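Local coordinates for protein aldehyde dehydrogenase 12 (PDB 6D97) that probably oxidises L-glutamate gamma-semialdehyde to glutamate with NAD+ as cofactor, the last step of proline catabolism in plants, at residues Glu293-Asp305 against Cys455-Asn469. Residues are numbered along the deposited sequence; the frame is centred on the assembly and turned at random.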
loop_
_atom_site.group_PDB
_atom_site.type_symbol
_atom_site.label_atom_id
_atom_site.label_comp_id
_atom_site.label_asym_id
_atom_site.label_seq_id
_atom_site.Cartn_x
_atom_site.Cartn_y
_atom_site.Cartn_z
ATOM N N GLU A 293 17.749 3.237 18.231
ATOM C CA GLU A 293 17.484 4.671 18.257
ATOM C C GLU A 293 18.618 5.270 19.084
ATOM O O GLU A 293 18.480 5.459 20.293
ATOM C CB GLU A 293 16.122 4.989 18.851
ATOM N N ASP A 294 19.743 5.547 18.438
ATOM C CA ASP A 294 20.936 5.976 19.149
ATOM C C ASP A 294 20.989 7.502 19.231
ATOM O O ASP A 294 19.990 8.201 19.033
ATOM C CB ASP A 294 22.176 5.396 18.483
ATOM C CG ASP A 294 22.049 5.339 16.978
ATOM O OD1 ASP A 294 21.012 5.801 16.450
ATOM O OD2 ASP A 294 22.984 4.825 16.328
ATOM N N ALA A 295 22.173 8.029 19.524
ATOM C CA ALA A 295 22.312 9.453 19.742
ATOM C C ALA A 295 22.067 10.225 18.448
ATOM O O ALA A 295 21.914 9.662 17.355
ATOM C CB ALA A 295 23.699 9.777 20.301
ATOM N N GLY A 296 22.021 11.543 18.593
ATOM C CA GLY A 296 21.918 12.429 17.454
ATOM C C GLY A 296 22.633 13.743 17.703
ATOM O O GLY A 296 22.552 14.292 18.799
ATOM N N PHE A 297 23.358 14.237 16.701
ATOM C CA PHE A 297 23.850 15.608 16.674
ATOM C C PHE A 297 23.065 16.330 15.597
ATOM O O PHE A 297 23.448 16.338 14.420
ATOM C CB PHE A 297 25.368 15.653 16.431
ATOM C CG PHE A 297 25.963 16.991 16.673
ATOM C CD1 PHE A 297 26.351 17.375 17.940
ATOM C CD2 PHE A 297 26.100 17.889 15.636
ATOM C CE1 PHE A 297 26.879 18.639 18.166
ATOM C CE2 PHE A 297 26.629 19.149 15.857
ATOM C CZ PHE A 297 27.021 19.521 17.120
ATOM N N ASP A 298 21.970 16.970 16.002
ATOM C CA ASP A 298 20.952 17.483 15.081
ATOM C C ASP A 298 21.213 18.943 14.725
ATOM O O ASP A 298 21.568 19.757 15.591
ATOM C CB ASP A 298 19.585 17.312 15.732
ATOM C CG ASP A 298 19.468 15.977 16.446
ATOM O OD1 ASP A 298 19.754 14.950 15.832
ATOM O OD2 ASP A 298 19.054 15.950 17.609
ATOM N N TRP A 299 21.072 19.254 13.445
ATOM C CA TRP A 299 21.415 20.553 12.906
ATOM C C TRP A 299 20.163 21.277 12.438
ATOM O O TRP A 299 19.157 20.656 12.081
ATOM C CB TRP A 299 22.426 20.448 11.738
ATOM C CG TRP A 299 22.121 19.403 10.699
ATOM C CD1 TRP A 299 22.642 18.140 10.624
ATOM C CD2 TRP A 299 21.249 19.542 9.573
ATOM N NE1 TRP A 299 22.134 17.485 9.526
ATOM C CE2 TRP A 299 21.275 18.323 8.866
ATOM C CE3 TRP A 299 20.439 20.579 9.099
ATOM C CZ2 TRP A 299 20.525 18.113 7.712
ATOM C CZ3 TRP A 299 19.693 20.370 7.959
ATOM C CH2 TRP A 299 19.740 19.146 7.277
ATOM N N LYS A 300 20.236 22.606 12.459
ATOM C CA LYS A 300 19.247 23.476 11.845
ATOM C C LYS A 300 19.978 24.403 10.893
ATOM O O LYS A 300 20.960 25.049 11.280
ATOM C CB LYS A 300 18.469 24.284 12.884
ATOM C CG LYS A 300 17.509 25.289 12.279
ATOM C CD LYS A 300 16.689 25.977 13.355
ATOM C CE LYS A 300 15.593 25.064 13.885
ATOM N NZ LYS A 300 15.082 25.512 15.212
ATOM N N ILE A 301 19.527 24.431 9.645
ATOM C CA ILE A 301 20.049 25.332 8.629
ATOM C C ILE A 301 19.009 26.414 8.391
ATOM O O ILE A 301 17.833 26.112 8.151
ATOM C CB ILE A 301 20.372 24.589 7.321
ATOM C CG1 ILE A 301 21.476 23.550 7.529
ATOM C CG2 ILE A 301 20.778 25.574 6.248
ATOM C CD1 ILE A 301 21.694 22.669 6.313
ATOM N N LEU A 302 19.435 27.669 8.474
ATOM C CA LEU A 302 18.596 28.794 8.089
ATOM C C LEU A 302 18.900 29.158 6.642
ATOM O O LEU A 302 20.063 29.370 6.280
ATOM C CB LEU A 302 18.837 30.001 8.997
ATOM C CG LEU A 302 18.744 29.851 10.518
ATOM C CD1 LEU A 302 18.959 31.207 11.176
ATOM C CD2 LEU A 302 17.415 29.254 10.951
ATOM N N GLY A 303 17.859 29.221 5.820
ATOM C CA GLY A 303 18.019 29.590 4.437
ATOM C C GLY A 303 18.212 31.079 4.264
ATOM O O GLY A 303 18.271 31.856 5.226
ATOM N N PRO A 304 18.314 31.503 3.001
ATOM C CA PRO A 304 18.563 32.926 2.727
ATOM C C PRO A 304 17.350 33.821 2.918
ATOM O O PRO A 304 17.525 35.034 3.096
ATOM C CB PRO A 304 19.012 32.922 1.261
ATOM C CG PRO A 304 18.306 31.746 0.674
ATOM C CD PRO A 304 18.222 30.706 1.766
ATOM N N ASP A 305 16.135 33.278 2.894
ATOM C CA ASP A 305 14.922 34.097 2.916
ATOM C C ASP A 305 14.524 34.381 4.361
ATOM O O ASP A 305 13.822 33.599 5.005
ATOM C CB ASP A 305 13.802 33.410 2.143
ATOM C CG ASP A 305 13.647 31.951 2.520
ATOM O OD1 ASP A 305 14.670 31.302 2.825
ATOM O OD2 ASP A 305 12.500 31.458 2.523
ATOM N N CYS A 455 27.498 18.481 7.393
ATOM C CA CYS A 455 26.413 17.566 7.734
ATOM C C CYS A 455 26.718 16.149 7.261
ATOM O O CYS A 455 26.389 15.175 7.948
ATOM C CB CYS A 455 25.092 18.059 7.139
ATOM S SG CYS A 455 24.477 19.624 7.813
ATOM N N GLU A 456 27.355 16.013 6.097
ATOM C CA GLU A 456 27.701 14.688 5.593
ATOM C C GLU A 456 28.803 14.041 6.425
ATOM O O GLU A 456 28.847 12.812 6.546
ATOM C CB GLU A 456 28.111 14.788 4.122
ATOM C CG GLU A 456 28.685 13.516 3.518
ATOM C CD GLU A 456 27.627 12.476 3.196
ATOM O OE1 GLU A 456 26.423 12.761 3.388
ATOM O OE2 GLU A 456 28.005 11.370 2.745
ATOM N N ARG A 457 29.685 14.843 7.022
ATOM C CA ARG A 457 30.773 14.294 7.821
ATOM C C ARG A 457 30.335 13.858 9.214
ATOM O O ARG A 457 31.114 13.196 9.907
ATOM C CB ARG A 457 31.913 15.312 7.926
ATOM C CG ARG A 457 32.775 15.394 6.673
ATOM C CD ARG A 457 33.668 16.632 6.672
ATOM N NE ARG A 457 34.666 16.615 7.740
ATOM C CZ ARG A 457 35.466 17.635 8.031
ATOM N NH1 ARG A 457 35.385 18.763 7.339
ATOM N NH2 ARG A 457 36.344 17.529 9.020
ATOM N N MET A 458 29.117 14.199 9.636
ATOM C CA MET A 458 28.626 13.767 10.936
ATOM C C MET A 458 28.346 12.268 10.929
ATOM O O MET A 458 28.094 11.665 9.883
ATOM C CB MET A 458 27.358 14.537 11.318
ATOM C CG MET A 458 27.584 16.021 11.566
ATOM S SD MET A 458 26.059 16.980 11.649
ATOM C CE MET A 458 26.718 18.646 11.626
ATOM N N ASN A 459 28.390 11.667 12.118
ATOM C CA ASN A 459 28.186 10.231 12.279
ATOM C C ASN A 459 26.767 9.868 12.697
ATOM O O ASN A 459 26.452 8.678 12.793
ATOM C CB ASN A 459 29.169 9.666 13.310
ATOM C CG ASN A 459 30.608 9.728 12.844
ATOM O OD1 ASN A 459 30.923 9.397 11.698
ATOM N ND2 ASN A 459 31.495 10.150 13.738
ATOM N N ALA A 460 25.914 10.855 12.958
ATOM C CA ALA A 460 24.540 10.622 13.375
ATOM C C ALA A 460 23.605 11.403 12.469
ATOM O O ALA A 460 23.894 12.545 12.098
ATOM C CB ALA A 460 24.323 11.025 14.840
ATOM N N HIS A 461 22.482 10.779 12.111
ATOM C CA HIS A 461 21.509 11.362 11.190
ATOM C C HIS A 461 20.107 11.122 11.755
ATOM O O HIS A 461 19.327 10.326 11.232
ATOM C CB HIS A 461 21.674 10.777 9.787
ATOM C CG HIS A 461 23.049 10.953 9.222
ATOM N ND1 HIS A 461 23.588 12.192 8.954
ATOM C CD2 HIS A 461 24.000 10.050 8.890
ATOM C CE1 HIS A 461 24.810 12.045 8.474
ATOM N NE2 HIS A 461 25.083 10.754 8.423
ATOM N N LEU A 462 19.796 11.833 12.839
ATOM C CA LEU A 462 18.504 11.697 13.494
ATOM C C LEU A 462 17.545 12.778 13.009
ATOM O O LEU A 462 16.827 12.574 12.026
ATOM C CB LEU A 462 18.673 11.752 15.015
ATOM C CG LEU A 462 17.479 11.340 15.876
ATOM C CD1 LEU A 462 16.730 10.172 15.262
ATOM C CD2 LEU A 462 17.959 10.969 17.265
ATOM N N THR A 463 17.522 13.927 13.677
ATOM C CA THR A 463 16.637 15.010 13.279
ATOM C C THR A 463 17.429 16.162 12.679
ATOM O O THR A 463 18.650 16.263 12.828
ATOM C CB THR A 463 15.797 15.514 14.455
ATOM O OG1 THR A 463 16.648 16.114 15.438
ATOM C CG2 THR A 463 15.036 14.370 15.087
ATOM N N ALA A 464 16.703 17.025 11.978
ATOM C CA ALA A 464 17.280 18.158 11.269
ATOM C C ALA A 464 16.148 19.092 10.874
ATOM O O ALA A 464 14.992 18.676 10.750
ATOM C CB ALA A 464 18.063 17.714 10.033
ATOM N N ALA A 465 16.498 20.359 10.677
ATOM C CA ALA A 465 15.539 21.379 10.284
ATOM C C ALA A 465 16.164 22.296 9.246
ATOM O O ALA A 465 17.319 22.708 9.381
ATOM C CB ALA A 465 15.065 22.204 11.487
ATOM N N ILE A 466 15.387 22.612 8.215
ATOM C CA ILE A 466 15.799 23.524 7.156
ATOM C C ILE A 466 14.786 24.660 7.162
ATOM O O ILE A 466 13.665 24.512 6.658
ATOM C CB ILE A 466 15.868 22.840 5.788
ATOM C CG1 ILE A 466 16.565 21.483 5.911
ATOM C CG2 ILE A 466 16.604 23.731 4.793
ATOM C CD1 ILE A 466 16.268 20.552 4.777
ATOM N N VAL A 467 15.169 25.792 7.746
ATOM C CA VAL A 467 14.258 26.920 7.937
ATOM C C VAL A 467 14.359 27.789 6.687
ATOM O O VAL A 467 15.218 28.664 6.571
ATOM C CB VAL A 467 14.566 27.694 9.214
ATOM C CG1 VAL A 467 13.580 28.837 9.383
ATOM C CG2 VAL A 467 14.527 26.758 10.418
ATOM N N SER A 468 13.457 27.536 5.743
ATOM C CA SER A 468 13.353 28.244 4.474
ATOM C C SER A 468 12.071 27.793 3.796
ATOM O O SER A 468 11.628 26.656 3.983
ATOM C CB SER A 468 14.559 27.966 3.566
ATOM O OG SER A 468 14.305 28.378 2.234
ATOM N N ASN A 469 11.472 28.695 3.020
ATOM C CA ASN A 469 10.330 28.360 2.179
ATOM C C ASN A 469 10.676 28.346 0.698
ATOM O O ASN A 469 9.795 28.090 -0.128
ATOM C CB ASN A 469 9.172 29.329 2.432
ATOM C CG ASN A 469 8.256 28.848 3.532
ATOM O OD1 ASN A 469 8.533 27.845 4.183
ATOM N ND2 ASN A 469 7.158 29.557 3.746
HETATM O O HOH W 1 22.969 14.941 12.119
HETATM O O HOH W 2 21.483 13.814 14.161
HETATM O O HOH W 3 23.842 15.247 9.258
#
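Ile301 pairs with Ile466 in parallel register where strands 298-302 and 463-467 run together, their axes 6° apart, as neighbours within the mixed sheet of the aldehyde dehydrogenase catalytic domain; strand 331-337 flanks 298-302 on its other edge. Backbone bonds join them in alternation: Ala465 N to Trp299 O, Ile301 N to Ala465 O, Val467 N to Ile301 O at 2.7 Å, and Gly303 N to Val467 O.

On one face of the sheet the Trp299 indole is sandwiched. Ala464 CB presses on its six-membered ring, 3.4 Å from Trp299 CZ2, while Cys455 SG, brought in by helix 448-457, stands over the five-membered ring from the opposite face, 3.6 Å from Trp299 NE1. Ile466 CG1 adds an edge contact. On the other face, Lys300 lays CG and CD against Val467 CG2, and a bend at chi3 (-76°) brings CE to Ala465 CB, its NZ going on to Gln331 and Asp319.

Polar contacts lie beyond the strands and beside the indole. The Asp305 carboxylate takes Asn469 N on the syn lone pair of OD2 and Ser468 OG at OD1, 3.0 Å away. At the indole, water 3 lies in the ring plane, accepting from Trp299 NE1 at 2.8 Å and also lying 2.9 Å from Cys455 O.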